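Local atomic coordinates of thiol peroxidase (Mycobacterium tuberculosis, PDB entry 1XVQ), a protein that reduces hydrogen peroxide and organic hydroperoxides to water and alcohols at the expense of thioredoxin, and so probably protects the cell against oxidative stress. Residues G44-P53 / L127-A137; S63-A71 / E153-L163. One frame throughout, in Å; residues are numbered along the deposited sequence.

Interaction 1: G44-P53 / L127-A137; sequences GKSVLLNIFP and LLARAIVVIGA
Two torsions set Arg130 against Phe52: Arg130 has CG anti to its backbone N, and the bend at chi2 (73°) turns the chain back over the neighbouring segment, although its CB starts out away from it. Phe52 has CG anti to its own carbonyl carbon instead, and the two side chains then run side by side. The guanidinium lies over one face of the ring with the planes 19° apart, and Arg130 CZ sits 3.8 Å from the centroid of the Phe52 ring, a stacked cation-pi pair. The rotation of the guanidinium is further fixed by a hydrogen bond from Arg130 NH1 to Ile51 O (2.9 Å), which arrives from above the carbonyl plane. Ala131 N reaches the same oxygen from the opposite face, at 3.1 Å, so two donors grip Ile51 O.

From here 47-51 and 131-135 run antiparallel. Val47, Leu49 and Ile51 form hydrogen-bonded pairs with Ile135, Val133 and Ala131; the straightest bond, Ile135 N to Val47 O, is 2.8 Å long with 178° at the hydrogen. On the face carrying these residues, Leu49 CD1 touches Val133 CB (3.9 Å) and Ile51 CG2 meets Leu128 CB (3.5 Å). On the other face, Leu48 CD1 packs on Ile132 CG2 at 3.7 Å. Beyond the strands, a water joins Phe52 O and Pro53 O to Leu128 N, and another links Gly44 N with Ala137 O. This is the antiparallel central pair of the mixed sheet in a thioredoxin fold, with 77-78 and 141-146 flanking it, as expected of a peroxiredoxin.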
ATOM      1  N   GLY A  44      13.732   8.831   8.737  1.00 21.59           N
ATOM      2  CA  GLY A  44      14.856   9.190   7.874  1.00 20.94           C
ATOM      3  C   GLY A  44      14.984   8.444   6.555  1.00 20.10           C
ATOM      4  O   GLY A  44      15.916   8.675   5.768  1.00 16.83           O
ATOM      5  N   LYS A  45      14.032   7.566   6.275  1.00 18.92           N
ATOM      6  CA  LYS A  45      14.076   6.775   5.055  1.00 17.61           C
ATOM      7  C   LYS A  45      12.823   6.993   4.217  1.00 16.29           C
ATOM      8  O   LYS A  45      11.760   7.202   4.770  1.00 16.60           O
ATOM      9  CB  LYS A  45      14.133   5.292   5.403  1.00 22.67           C
ATOM     10  CG  LYS A  45      15.315   4.863   6.239  1.00 20.65           C
ATOM     11  CD  LYS A  45      15.238   3.355   6.458  1.00 29.35           C
ATOM     12  CE  LYS A  45      16.508   2.805   7.075  1.00 29.45           C
ATOM     13  NZ  LYS A  45      16.444   1.321   7.065  1.00 30.28           N
ATOM     14  N   SER A  46      12.963   6.983   2.895  1.00 15.16           N
ATOM     15  CA  SER A  46      11.778   7.113   2.047  1.00 17.07           C
ATOM     16  C   SER A  46      11.090   5.758   2.073  1.00 14.51           C
ATOM     17  O   SER A  46      11.736   4.702   2.162  1.00 14.18           O
ATOM     18  CB  SER A  46      12.162   7.509   0.618  1.00 15.78           C
ATOM     19  OG  SER A  46      13.119   6.608   0.080  1.00 26.28           O
ATOM     20  N   VAL A  47       9.763   5.777   2.024  1.00 13.50           N
ATOM     21  CA  VAL A  47       8.996   4.551   2.086  1.00 12.01           C
ATOM     22  C   VAL A  47       7.922   4.524   1.023  1.00 13.54           C
ATOM     23  O   VAL A  47       7.205   5.507   0.821  1.00 14.56           O
ATOM     24  CB  VAL A  47       8.287   4.404   3.462  1.00  9.37           C
ATOM     25  CG1 VAL A  47       7.477   3.110   3.517  1.00 11.36           C
ATOM     26  CG2 VAL A  47       9.325   4.390   4.577  1.00 15.76           C
ATOM     27  N   LEU A  48       7.834   3.392   0.342  1.00 11.50           N
ATOM     28  CA  LEU A  48       6.795   3.192  -0.666  1.00 12.35           C
ATOM     29  C   LEU A  48       5.794   2.204  -0.066  1.00 10.44           C
ATOM     30  O   LEU A  48       6.157   1.065   0.224  1.00 11.43           O
ATOM     31  CB  LEU A  48       7.373   2.580  -1.962  1.00 14.05           C
ATOM     32  CG  LEU A  48       6.293   1.932  -2.870  1.00 17.96           C
ATOM     33  CD1 LEU A  48       5.345   3.020  -3.309  1.00 19.54           C
ATOM     34  CD2 LEU A  48       6.923   1.216  -4.092  1.00 22.58           C
ATOM     35  N   LEU A  49       4.552   2.653   0.170  1.00 10.31           N
ATOM     36  CA  LEU A  49       3.503   1.758   0.648  1.00  8.74           C
ATOM     37  C   LEU A  49       2.762   1.345  -0.623  1.00  8.21           C
ATOM     38  O   LEU A  49       2.067   2.163  -1.246  1.00  9.09           O
ATOM     39  CB  LEU A  49       2.527   2.482   1.583  1.00  9.23           C
ATOM     40  CG  LEU A  49       3.173   3.129   2.804  1.00 12.06           C
ATOM     41  CD1 LEU A  49       2.104   3.963   3.547  1.00 11.57           C
ATOM     42  CD2 LEU A  49       3.760   2.031   3.700  1.00 10.36           C
ATOM     43  N   ASN A  50       2.920   0.076  -0.993  1.00 10.08           N
ATOM     44  CA  ASN A  50       2.326  -0.476  -2.215  1.00 10.33           C
ATOM     45  C   ASN A  50       1.201  -1.293  -1.625  1.00  9.18           C
ATOM     46  O   ASN A  50       1.401  -2.353  -1.064  1.00 10.92           O
ATOM     47  CB  ASN A  50       3.377  -1.353  -2.902  1.00 10.86           C
ATOM     48  CG  ASN A  50       3.186  -1.469  -4.386  1.00 15.01           C
ATOM     49  OD1 ASN A  50       4.011  -2.097  -5.063  1.00 18.75           O
ATOM     50  ND2 ASN A  50       2.127  -0.879  -4.918  1.00 10.56           N
ATOM     51  N   ILE A  51       0.005  -0.758  -1.760  1.00  8.54           N
ATOM     52  CA  ILE A  51      -1.177  -1.329  -1.123  1.00  7.30           C
ATOM     53  C   ILE A  51      -2.062  -2.138  -2.038  1.00  8.23           C
ATOM     54  O   ILE A  51      -2.447  -1.659  -3.120  1.00  9.95           O
ATOM     55  CB  ILE A  51      -1.980  -0.189  -0.523  1.00  6.81           C
ATOM     56  CG1 ILE A  51      -1.051   0.654   0.366  1.00  7.71           C
ATOM     57  CG2 ILE A  51      -3.188  -0.754   0.314  1.00  7.09           C
ATOM     58  CD1 ILE A  51      -1.623   2.065   0.677  1.00  9.10           C
ATOM     59  N   PHE A  52      -2.421  -3.340  -1.588  1.00  9.88           N
ATOM     60  CA  PHE A  52      -3.236  -4.252  -2.402  1.00 11.77           C
ATOM     61  C   PHE A  52      -4.424  -4.925  -1.709  1.00 10.63           C
ATOM     62  O   PHE A  52      -4.407  -5.173  -0.502  1.00 10.74           O
ATOM     63  CB  PHE A  52      -2.400  -5.432  -2.892  1.00 12.60           C
ATOM     64  CG  PHE A  52      -1.153  -5.053  -3.638  1.00 13.83           C
ATOM     65  CD1 PHE A  52      -1.098  -5.183  -5.020  1.00 15.24           C
ATOM     66  CD2 PHE A  52      -0.021  -4.609  -2.953  1.00 16.22           C
ATOM     67  CE1 PHE A  52       0.079  -4.878  -5.726  1.00 16.38           C
ATOM     68  CE2 PHE A  52       1.158  -4.302  -3.643  1.00 20.75           C
ATOM     69  CZ  PHE A  52       1.205  -4.439  -5.040  1.00 14.84           C
ATOM     70  N   PRO A  53      -5.460  -5.254  -2.486  1.00  9.46           N
ATOM     71  CA  PRO A  53      -6.617  -5.935  -1.895  1.00 12.71           C
ATOM     72  C   PRO A  53      -6.091  -7.288  -1.417  1.00 12.99           C
ATOM     73  O   PRO A  53      -6.507  -7.804  -0.382  1.00 12.87           O
ATOM     74  CB  PRO A  53      -7.586  -6.058  -3.060  1.00 13.74           C
ATOM     75  CG  PRO A  53      -7.314  -4.787  -3.854  1.00 12.85           C
ATOM     76  CD  PRO A  53      -5.808  -4.625  -3.789  1.00 12.28           C
ATOM     77  N   LEU A 127     -11.156  -5.179   2.651  1.00 10.78           N
ATOM     78  CA  LEU A 127      -9.794  -5.362   2.115  1.00  7.62           C
ATOM     79  C   LEU A 127      -9.321  -3.952   1.776  1.00  8.55           C
ATOM     80  O   LEU A 127     -10.121  -3.027   1.743  1.00  9.08           O
ATOM     81  CB  LEU A 127      -9.800  -6.213   0.829  1.00  9.10           C
ATOM     82  CG  LEU A 127     -10.368  -7.623   1.040  1.00 10.24           C
ATOM     83  CD1 LEU A 127     -10.432  -8.366  -0.282  1.00 14.98           C
ATOM     84  CD2 LEU A 127      -9.484  -8.380   2.034  1.00  8.23           C
ATOM     85  N   LEU A 128      -8.020  -3.778   1.537  1.00  7.28           N
ATOM     86  CA  LEU A 128      -7.492  -2.466   1.193  1.00  9.14           C
ATOM     87  C   LEU A 128      -7.541  -2.267  -0.310  1.00  8.02           C
ATOM     88  O   LEU A 128      -7.221  -3.181  -1.058  1.00 12.65           O
ATOM     89  CB  LEU A 128      -6.027  -2.366   1.613  1.00  8.32           C
ATOM     90  CG  LEU A 128      -5.807  -2.775   3.062  1.00  6.78           C
ATOM     91  CD1 LEU A 128      -4.336  -2.414   3.398  1.00  8.63           C
ATOM     92  CD2 LEU A 128      -6.780  -2.009   4.029  1.00  9.56           C
ATOM     93  N   ALA A 129      -7.926  -1.072  -0.745  1.00  9.24           N
ATOM     94  CA  ALA A 129      -7.981  -0.801  -2.191  1.00 10.59           C
ATOM     95  C   ALA A 129      -6.584  -0.655  -2.795  1.00 13.43           C
ATOM     96  O   ALA A 129      -5.618  -0.285  -2.091  1.00 11.94           O
ATOM     97  CB  ALA A 129      -8.766   0.470  -2.454  1.00 10.29           C
ATOM     98  N   ARG A 130      -6.470  -0.939  -4.096  1.00  9.60           N
ATOM     99  CA  ARG A 130      -5.174  -0.774  -4.776  1.00  9.32           C
ATOM    100  C   ARG A 130      -4.788   0.721  -4.669  1.00  9.96           C
ATOM    101  O   ARG A 130      -5.534   1.616  -5.082  1.00 10.77           O
ATOM    102  CB  ARG A 130      -5.275  -1.149  -6.244  1.00  8.78           C
ATOM    103  CG  ARG A 130      -3.892  -1.148  -6.931  1.00 14.34           C
ATOM    104  CD  ARG A 130      -3.032  -2.341  -6.503  1.00 15.13           C
ATOM    105  NE  ARG A 130      -1.702  -2.311  -7.132  1.00 14.88           N
ATOM    106  CZ  ARG A 130      -0.611  -1.778  -6.581  1.00 17.87           C
ATOM    107  NH1 ARG A 130      -0.649  -1.216  -5.361  1.00 12.83           N
ATOM    108  NH2 ARG A 130       0.537  -1.790  -7.254  1.00 18.59           N
ATOM    109  N   ALA A 131      -3.614   0.990  -4.117  1.00  9.97           N
ATOM    110  CA  ALA A 131      -3.211   2.372  -3.909  1.00 10.36           C
ATOM    111  C   ALA A 131      -1.717   2.441  -3.684  1.00  7.79           C
ATOM    112  O   ALA A 131      -1.075   1.441  -3.371  1.00  8.92           O
ATOM    113  CB  ALA A 131      -3.921   2.913  -2.676  1.00  7.70           C
ATOM    114  N   ILE A 132      -1.189   3.641  -3.847  1.00 10.09           N
ATOM    115  CA  ILE A 132       0.224   3.882  -3.631  1.00 10.22           C
ATOM    116  C   ILE A 132       0.384   5.125  -2.782  1.00  9.71           C
ATOM    117  O   ILE A 132      -0.233   6.157  -3.041  1.00 10.35           O
ATOM    118  CB  ILE A 132       0.993   4.066  -4.980  1.00 12.00           C
ATOM    119  CG1 ILE A 132       1.185   2.684  -5.651  1.00 14.00           C
ATOM    120  CG2 ILE A 132       2.350   4.707  -4.731  1.00 13.17           C
ATOM    121  CD1 ILE A 132       1.816   2.726  -7.064  1.00 26.00           C
ATOM    122  N   VAL A 133       1.193   5.016  -1.732  1.00 10.64           N
ATOM    123  CA  VAL A 133       1.485   6.184  -0.920  1.00  8.48           C
ATOM    124  C   VAL A 133       2.990   6.226  -0.772  1.00  8.57           C
ATOM    125  O   VAL A 133       3.592   5.241  -0.390  1.00 11.45           O
ATOM    126  CB  VAL A 133       0.839   6.108   0.487  1.00 11.49           C
ATOM    127  CG1 VAL A 133       1.360   7.266   1.365  1.00 12.59           C
ATOM    128  CG2 VAL A 133      -0.672   6.180   0.355  1.00 11.64           C
ATOM    129  N   VAL A 134       3.583   7.372  -1.095  1.00 10.63           N
ATOM    130  CA  VAL A 134       5.026   7.547  -0.949  1.00 10.13           C
ATOM    131  C   VAL A 134       5.272   8.502   0.197  1.00 10.59           C
ATOM    132  O   VAL A 134       4.675   9.587   0.271  1.00  9.80           O
ATOM    133  CB  VAL A 134       5.689   8.118  -2.231  1.00 11.55           C
ATOM    134  CG1 VAL A 134       7.199   8.390  -1.971  1.00 14.60           C
ATOM    135  CG2 VAL A 134       5.520   7.120  -3.377  1.00 13.73           C
ATOM    136  N   ILE A 135       6.108   8.056   1.133  1.00 10.07           N
ATOM    137  CA  ILE A 135       6.480   8.873   2.290  1.00 10.49           C
ATOM    138  C   ILE A 135       7.930   9.306   2.080  1.00 11.93           C
ATOM    139  O   ILE A 135       8.803   8.466   1.865  1.00 13.05           O
ATOM    140  CB  ILE A 135       6.367   8.083   3.601  1.00  9.96           C
ATOM    141  CG1 ILE A 135       4.941   7.549   3.757  1.00 11.76           C
ATOM    142  CG2 ILE A 135       6.708   9.015   4.798  1.00  9.14           C
ATOM    143  CD1 ILE A 135       4.773   6.554   4.911  1.00 17.95           C
ATOM    144  N   GLY A 136       8.159  10.614   2.094  1.00 13.05           N
ATOM    145  CA  GLY A 136       9.504  11.129   1.889  1.00 15.83           C
ATOM    146  C   GLY A 136      10.403  10.834   3.075  1.00 15.96           C
ATOM    147  O   GLY A 136       9.914  10.521   4.163  1.00 12.86           O
ATOM    148  N   ALA A 137      11.717  10.927   2.876  1.00 17.39           N
ATOM    149  CA  ALA A 137      12.658  10.666   3.970  1.00 16.93           C
ATOM    150  C   ALA A 137      12.396  11.618   5.116  1.00 19.95           C
ATOM    151  O   ALA A 137      12.751  11.333   6.265  1.00 22.35           O
ATOM    152  CB  ALA A 137      14.101  10.836   3.476  1.00 17.99           C
TER
HETATM  153  O   HOH W   1      11.310  10.246   8.451  1.00 27.85           O
HETATM  154  O   HOH W   2      10.312   8.689   6.451  1.00 19.63           O
HETATM  155  O   HOH W   3      -6.008  -5.923   1.444  1.00  8.66           O

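Interaction 2: S63-A71 / E153-L163; sequences SVRTFDERA and EPNYEAALAAL
Phe67 on helix 63-71 and Tyr156 at the start of helix 156-163 meet in the helical layer of the thioredoxin fold, where the two helices run side by side: their short axes are inclined by only 9°, N to C in the same sense, and come no closer than 10.7 Å. Phe67 and Tyr156 fill much of that gap. Phe67 CB, pointing toward the other helix, lies over one face of the Tyr156 ring, a CH-pi contact 4.1 Å from the centroid. With CG anti to the backbone N, the Phe67 ring is carried across the interface: Tyr156 CD1 stands over the centre of one of its faces, 3.2 Å from Phe67 CG. Phe67 CD1 also nears Tyr156 CB, and Phe67 CD2 and CE2 near Tyr156 CE1. The rings are inclined at 40°, with centroids 4.4 Å apart, so the pair is neither parallel nor perpendicular. Farther out, Phe67 CE1 touches Leu160 CD2, the two side chains passing in opposing senses, and Phe67 CZ ends 3.9 Å from Ala159 CB.

The next turn repeats the apolar theme. Ala71 CB packs on Leu163 CD1, and Arg70 CD meets Leu160 CD1, the chains nearly perpendicular. At the N-terminal end, Val64 CG2 approaches Tyr156 OH, while Ser63 O lies above the rim of the Tyr156 ring on the same face as Phe67 CB. No hydrogen bond joins the segments; together they bury 436 Å². The second helix is N-capped within its own segment by Asn155, whose OD1 accepts from Ala158 N at 3.0 Å, the donor standing 58° out of the amide plane.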
ATOM      1  N   SER A  63       4.988  -5.675 -14.235  1.00 43.54           N
ATOM      2  CA  SER A  63       4.734  -4.278 -13.906  1.00 43.31           C
ATOM      3  C   SER A  63       4.943  -4.027 -12.410  1.00 42.80           C
ATOM      4  O   SER A  63       5.508  -3.004 -12.020  1.00 41.95           O
ATOM      5  CB  SER A  63       3.307  -3.889 -14.316  1.00 43.58           C
ATOM      6  OG  SER A  63       2.352  -4.788 -13.778  1.00 41.15           O
ATOM      7  N   VAL A  64       4.504  -4.969 -11.578  1.00 41.02           N
ATOM      8  CA  VAL A  64       4.647  -4.842 -10.130  1.00 39.87           C
ATOM      9  C   VAL A  64       6.093  -5.048  -9.686  1.00 38.96           C
ATOM     10  O   VAL A  64       6.636  -4.247  -8.922  1.00 34.81           O
ATOM     11  CB  VAL A  64       3.744  -5.859  -9.385  1.00 39.83           C
ATOM     12  CG1 VAL A  64       4.105  -5.907  -7.904  1.00 41.06           C
ATOM     13  CG2 VAL A  64       2.283  -5.461  -9.548  1.00 41.05           C
ATOM     14  N   ARG A  65       6.707  -6.127 -10.163  1.00 38.66           N
ATOM     15  CA  ARG A  65       8.094  -6.440  -9.822  1.00 38.75           C
ATOM     16  C   ARG A  65       9.016  -5.299 -10.254  1.00 36.68           C
ATOM     17  O   ARG A  65       9.841  -4.816  -9.466  1.00 34.13           O
ATOM     18  CB  ARG A  65       8.522  -7.745 -10.511  1.00 39.67           C
ATOM     19  CG  ARG A  65      10.012  -8.049 -10.412  1.00 43.33           C
ATOM     20  CD  ARG A  65      10.421  -8.607  -9.053  1.00 46.14           C
ATOM     21  NE  ARG A  65      10.334 -10.066  -9.012  1.00 50.20           N
ATOM     22  CZ  ARG A  65      10.741 -10.816  -7.988  1.00 50.61           C
ATOM     23  NH1 ARG A  65      11.269 -10.247  -6.909  1.00 49.57           N
ATOM     24  NH2 ARG A  65      10.615 -12.137  -8.037  1.00 51.48           N
ATOM     25  N   THR A  66       8.865  -4.873 -11.506  1.00 35.64           N
ATOM     26  CA  THR A  66       9.672  -3.792 -12.066  1.00 35.51           C
ATOM     27  C   THR A  66       9.562  -2.524 -11.215  1.00 34.31           C
ATOM     28  O   THR A  66      10.567  -1.907 -10.857  1.00 34.17           O
ATOM     29  CB  THR A  66       9.237  -3.489 -13.521  1.00 36.87           C
ATOM     30  OG1 THR A  66       9.558  -4.612 -14.349  1.00 41.80           O
ATOM     31  CG2 THR A  66       9.947  -2.255 -14.061  1.00 37.29           C
ATOM     32  N   PHE A  67       8.333  -2.145 -10.891  1.00 32.68           N
ATOM     33  CA  PHE A  67       8.099  -0.974 -10.061  1.00 28.75           C
ATOM     34  C   PHE A  67       8.767  -1.120  -8.696  1.00 25.04           C
ATOM     35  O   PHE A  67       9.454  -0.208  -8.240  1.00 24.32           O
ATOM     36  CB  PHE A  67       6.607  -0.774  -9.851  1.00 27.37           C
ATOM     37  CG  PHE A  67       6.282   0.347  -8.921  1.00 21.27           C
ATOM     38  CD1 PHE A  67       6.649   1.659  -9.232  1.00 20.86           C
ATOM     39  CD2 PHE A  67       5.545   0.112  -7.766  1.00 21.79           C
ATOM     40  CE1 PHE A  67       6.280   2.713  -8.417  1.00 21.11           C
ATOM     41  CE2 PHE A  67       5.169   1.169  -6.942  1.00 22.60           C
ATOM     42  CZ  PHE A  67       5.529   2.461  -7.264  1.00 19.36           C
ATOM     43  N   ASP A  68       8.558  -2.259  -8.038  1.00 23.88           N
ATOM     44  CA  ASP A  68       9.160  -2.469  -6.721  1.00 24.17           C
ATOM     45  C   ASP A  68      10.689  -2.408  -6.791  1.00 25.03           C
ATOM     46  O   ASP A  68      11.351  -1.899  -5.888  1.00 22.04           O
ATOM     47  CB  ASP A  68       8.734  -3.818  -6.136  1.00 24.68           C
ATOM     48  CG  ASP A  68       7.286  -3.814  -5.641  1.00 24.16           C
ATOM     49  OD1 ASP A  68       6.745  -2.716  -5.405  1.00 27.23           O
ATOM     50  OD2 ASP A  68       6.712  -4.906  -5.481  1.00 30.32           O
ATOM     51  N   GLU A  69      11.252  -2.930  -7.871  1.00 26.46           N
ATOM     52  CA  GLU A  69      12.697  -2.920  -8.011  1.00 29.63           C
ATOM     53  C   GLU A  69      13.232  -1.519  -8.254  1.00 28.69           C
ATOM     54  O   GLU A  69      14.241  -1.134  -7.666  1.00 31.50           O
ATOM     55  CB  GLU A  69      13.121  -3.904  -9.109  1.00 32.88           C
ATOM     56  CG  GLU A  69      12.952  -5.352  -8.645  1.00 39.43           C
ATOM     57  CD  GLU A  69      13.435  -6.389  -9.649  1.00 43.78           C
ATOM     58  OE1 GLU A  69      13.458  -7.587  -9.278  1.00 48.56           O
ATOM     59  OE2 GLU A  69      13.782  -6.017 -10.792  1.00 45.84           O
ATOM     60  N   ARG A  70      12.558  -0.740  -9.095  1.00 29.07           N
ATOM     61  CA  ARG A  70      12.995   0.629  -9.338  1.00 26.95           C
ATOM     62  C   ARG A  70      12.874   1.436  -8.037  1.00 28.45           C
ATOM     63  O   ARG A  70      13.767   2.208  -7.679  1.00 24.99           O
ATOM     64  CB  ARG A  70      12.136   1.283 -10.426  1.00 29.10           C
ATOM     65  CG  ARG A  70      12.272   0.631 -11.801  1.00 36.24           C
ATOM     66  CD  ARG A  70      11.342   1.251 -12.826  1.00 41.69           C
ATOM     67  NE  ARG A  70      11.331   0.513 -14.090  1.00 45.20           N
ATOM     68  CZ  ARG A  70      12.400   0.346 -14.864  1.00 50.24           C
ATOM     69  NH1 ARG A  70      13.570   0.865 -14.504  1.00 49.29           N
ATOM     70  NH2 ARG A  70      12.303  -0.342 -16.001  1.00 51.03           N
ATOM     71  N   ALA A  71      11.770   1.240  -7.322  1.00 22.45           N
ATOM     72  CA  ALA A  71      11.546   1.975  -6.084  1.00 23.31           C
ATOM     73  C   ALA A  71      12.653   1.683  -5.076  1.00 20.74           C
ATOM     74  O   ALA A  71      13.217   2.599  -4.465  1.00 23.45           O
ATOM     75  CB  ALA A  71      10.169   1.601  -5.510  1.00 21.28           C
ATOM     76  N   GLU A 153      -4.541   0.305 -13.899  1.00 35.26           N
ATOM     77  CA  GLU A 153      -3.196   0.074 -13.381  1.00 35.12           C
ATOM     78  C   GLU A 153      -2.697   1.377 -12.736  1.00 29.56           C
ATOM     79  O   GLU A 153      -2.944   2.466 -13.250  1.00 29.40           O
ATOM     80  CB  GLU A 153      -2.263  -0.353 -14.514  1.00 38.31           C
ATOM     81  CG  GLU A 153      -1.322  -1.496 -14.143  1.00 44.22           C
ATOM     82  CD  GLU A 153      -0.157  -1.614 -15.111  1.00 48.58           C
ATOM     83  OE1 GLU A 153       0.551  -0.600 -15.305  1.00 52.75           O
ATOM     84  OE2 GLU A 153       0.058  -2.709 -15.676  1.00 51.89           O
ATOM     85  N   PRO A 154      -1.969   1.279 -11.615  1.00 28.67           N
ATOM     86  CA  PRO A 154      -1.480   2.493 -10.954  1.00 25.61           C
ATOM     87  C   PRO A 154      -0.513   3.284 -11.833  1.00 23.64           C
ATOM     88  O   PRO A 154       0.139   2.723 -12.710  1.00 22.03           O
ATOM     89  CB  PRO A 154      -0.778   1.946  -9.714  1.00 26.00           C
ATOM     90  CG  PRO A 154      -1.362   0.548  -9.549  1.00 25.94           C
ATOM     91  CD  PRO A 154      -1.393   0.096 -10.965  1.00 29.58           C
ATOM     92  N   ASN A 155      -0.417   4.584 -11.590  1.00 21.62           N
ATOM     93  CA  ASN A 155       0.503   5.414 -12.359  1.00 21.06           C
ATOM     94  C   ASN A 155       1.888   5.247 -11.733  1.00 19.06           C
ATOM     95  O   ASN A 155       2.289   6.033 -10.889  1.00 16.45           O
ATOM     96  CB  ASN A 155       0.088   6.879 -12.277  1.00 19.69           C
ATOM     97  CG  ASN A 155       0.883   7.757 -13.220  1.00 21.82           C
ATOM     98  OD1 ASN A 155       2.005   7.416 -13.616  1.00 21.05           O
ATOM     99  ND2 ASN A 155       0.312   8.898 -13.576  1.00 26.21           N
ATOM    100  N   TYR A 156       2.613   4.221 -12.148  1.00 19.75           N
ATOM    101  CA  TYR A 156       3.937   3.966 -11.594  1.00 19.64           C
ATOM    102  C   TYR A 156       4.953   5.055 -11.896  1.00 20.61           C
ATOM    103  O   TYR A 156       5.840   5.333 -11.088  1.00 17.40           O
ATOM    104  CB  TYR A 156       4.466   2.624 -12.101  1.00 19.79           C
ATOM    105  CG  TYR A 156       3.652   1.435 -11.625  1.00 21.73           C
ATOM    106  CD1 TYR A 156       3.481   1.191 -10.262  1.00 22.64           C
ATOM    107  CD2 TYR A 156       3.057   0.556 -12.535  1.00 29.56           C
ATOM    108  CE1 TYR A 156       2.744   0.107  -9.813  1.00 24.60           C
ATOM    109  CE2 TYR A 156       2.308  -0.541 -12.099  1.00 26.19           C
ATOM    110  CZ  TYR A 156       2.157  -0.755 -10.734  1.00 28.26           C
ATOM    111  OH  TYR A 156       1.420  -1.828 -10.289  1.00 29.60           O
ATOM    112  N   GLU A 157       4.830   5.657 -13.073  1.00 20.04           N
ATOM    113  CA  GLU A 157       5.772   6.695 -13.478  1.00 19.85           C
ATOM    114  C   GLU A 157       5.742   7.898 -12.549  1.00 18.69           C
ATOM    115  O   GLU A 157       6.803   8.399 -12.127  1.00 18.40           O
ATOM    116  CB  GLU A 157       5.471   7.133 -14.913  1.00 21.61           C
ATOM    117  CG  GLU A 157       6.470   8.102 -15.493  1.00 29.89           C
ATOM    118  CD  GLU A 157       6.180   8.433 -16.954  1.00 36.74           C
ATOM    119  OE1 GLU A 157       6.953   9.213 -17.548  1.00 39.33           O
ATOM    120  OE2 GLU A 157       5.187   7.903 -17.507  1.00 40.22           O
ATOM    121  N   ALA A 158       4.536   8.367 -12.231  1.00 17.44           N
ATOM    122  CA  ALA A 158       4.383   9.528 -11.347  1.00 18.53           C
ATOM    123  C   ALA A 158       4.880   9.212  -9.941  1.00 15.08           C
ATOM    124  O   ALA A 158       5.510  10.047  -9.308  1.00 17.61           O
ATOM    125  CB  ALA A 158       2.934   9.958 -11.292  1.00 17.71           C
ATOM    126  N   ALA A 159       4.593   8.009  -9.453  1.00 16.95           N
ATOM    127  CA  ALA A 159       5.049   7.599  -8.108  1.00 14.58           C
ATOM    128  C   ALA A 159       6.577   7.585  -8.058  1.00 13.81           C
ATOM    129  O   ALA A 159       7.186   8.021  -7.081  1.00 15.32           O
ATOM    130  CB  ALA A 159       4.508   6.196  -7.747  1.00 13.11           C
ATOM    131  N   LEU A 160       7.201   7.095  -9.132  1.00 14.67           N
ATOM    132  CA  LEU A 160       8.663   7.049  -9.185  1.00 14.87           C
ATOM    133  C   LEU A 160       9.268   8.453  -9.211  1.00 17.10           C
ATOM    134  O   LEU A 160      10.313   8.686  -8.600  1.00 17.28           O
ATOM    135  CB  LEU A 160       9.120   6.213 -10.386  1.00 18.56           C
ATOM    136  CG  LEU A 160       8.879   4.694 -10.248  1.00 21.71           C
ATOM    137  CD1 LEU A 160       9.329   3.980 -11.515  1.00 21.05           C
ATOM    138  CD2 LEU A 160       9.665   4.134  -9.059  1.00 21.23           C
ATOM    139  N   ALA A 161       8.624   9.397  -9.891  1.00 14.09           N
ATOM    140  CA  ALA A 161       9.144  10.771  -9.916  1.00 14.67           C
ATOM    141  C   ALA A 161       9.044  11.366  -8.520  1.00 15.90           C
ATOM    142  O   ALA A 161       9.921  12.112  -8.079  1.00 17.50           O
ATOM    143  CB  ALA A 161       8.355  11.637 -10.909  1.00 15.85           C
ATOM    144  N   ALA A 162       7.965  11.049  -7.811  1.00 15.43           N
ATOM    145  CA  ALA A 162       7.842  11.557  -6.458  1.00 15.62           C
ATOM    146  C   ALA A 162       8.873  10.868  -5.565  1.00 15.04           C
ATOM    147  O   ALA A 162       9.414  11.492  -4.660  1.00 17.23           O
ATOM    148  CB  ALA A 162       6.412  11.337  -5.914  1.00 13.95           C
ATOM    149  N   LEU A 163       9.115   9.576  -5.791  1.00 16.28           N
ATOM    150  CA  LEU A 163      10.087   8.826  -4.994  1.00 19.89           C
ATOM    151  C   LEU A 163      11.477   9.407  -5.213  1.00 21.18           C
ATOM    152  O   LEU A 163      12.216   9.642  -4.262  1.00 20.34           O
ATOM    153  CB  LEU A 163      10.086   7.347  -5.383  1.00 20.81           C
ATOM    154  CG  LEU A 163       8.974   6.473  -4.788  1.00 25.45           C
ATOM    155  CD1 LEU A 163       8.724   5.236  -5.657  1.00 25.32           C
ATOM    156  CD2 LEU A 163       9.370   6.082  -3.361  1.00 22.65           C
TER

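How the interactions relate
Read from the N terminus, the segments come in the order 44-53, 63-71, 127-137 and 153-163, so the two contacts cross instead of nesting. Strand 47-51 is followed, after a ten-residue connection, by helix 62-73; interaction 1 then closes a loop of 73 intervening residues, and interaction 2 closes another of 81. The first joins neighbouring strands in the sheet, the second the two helices lying on one of its faces. Their centres are 11 Å apart, and they touch where helix meets sheet: Leu48 against Phe67, Val134 against Leu163, and a probable hydrogen bond between Arg130 NH2 and Tyr156 OH. Predicted active-site Cys60 lies between segments 44-53 and 63-71 in sequence.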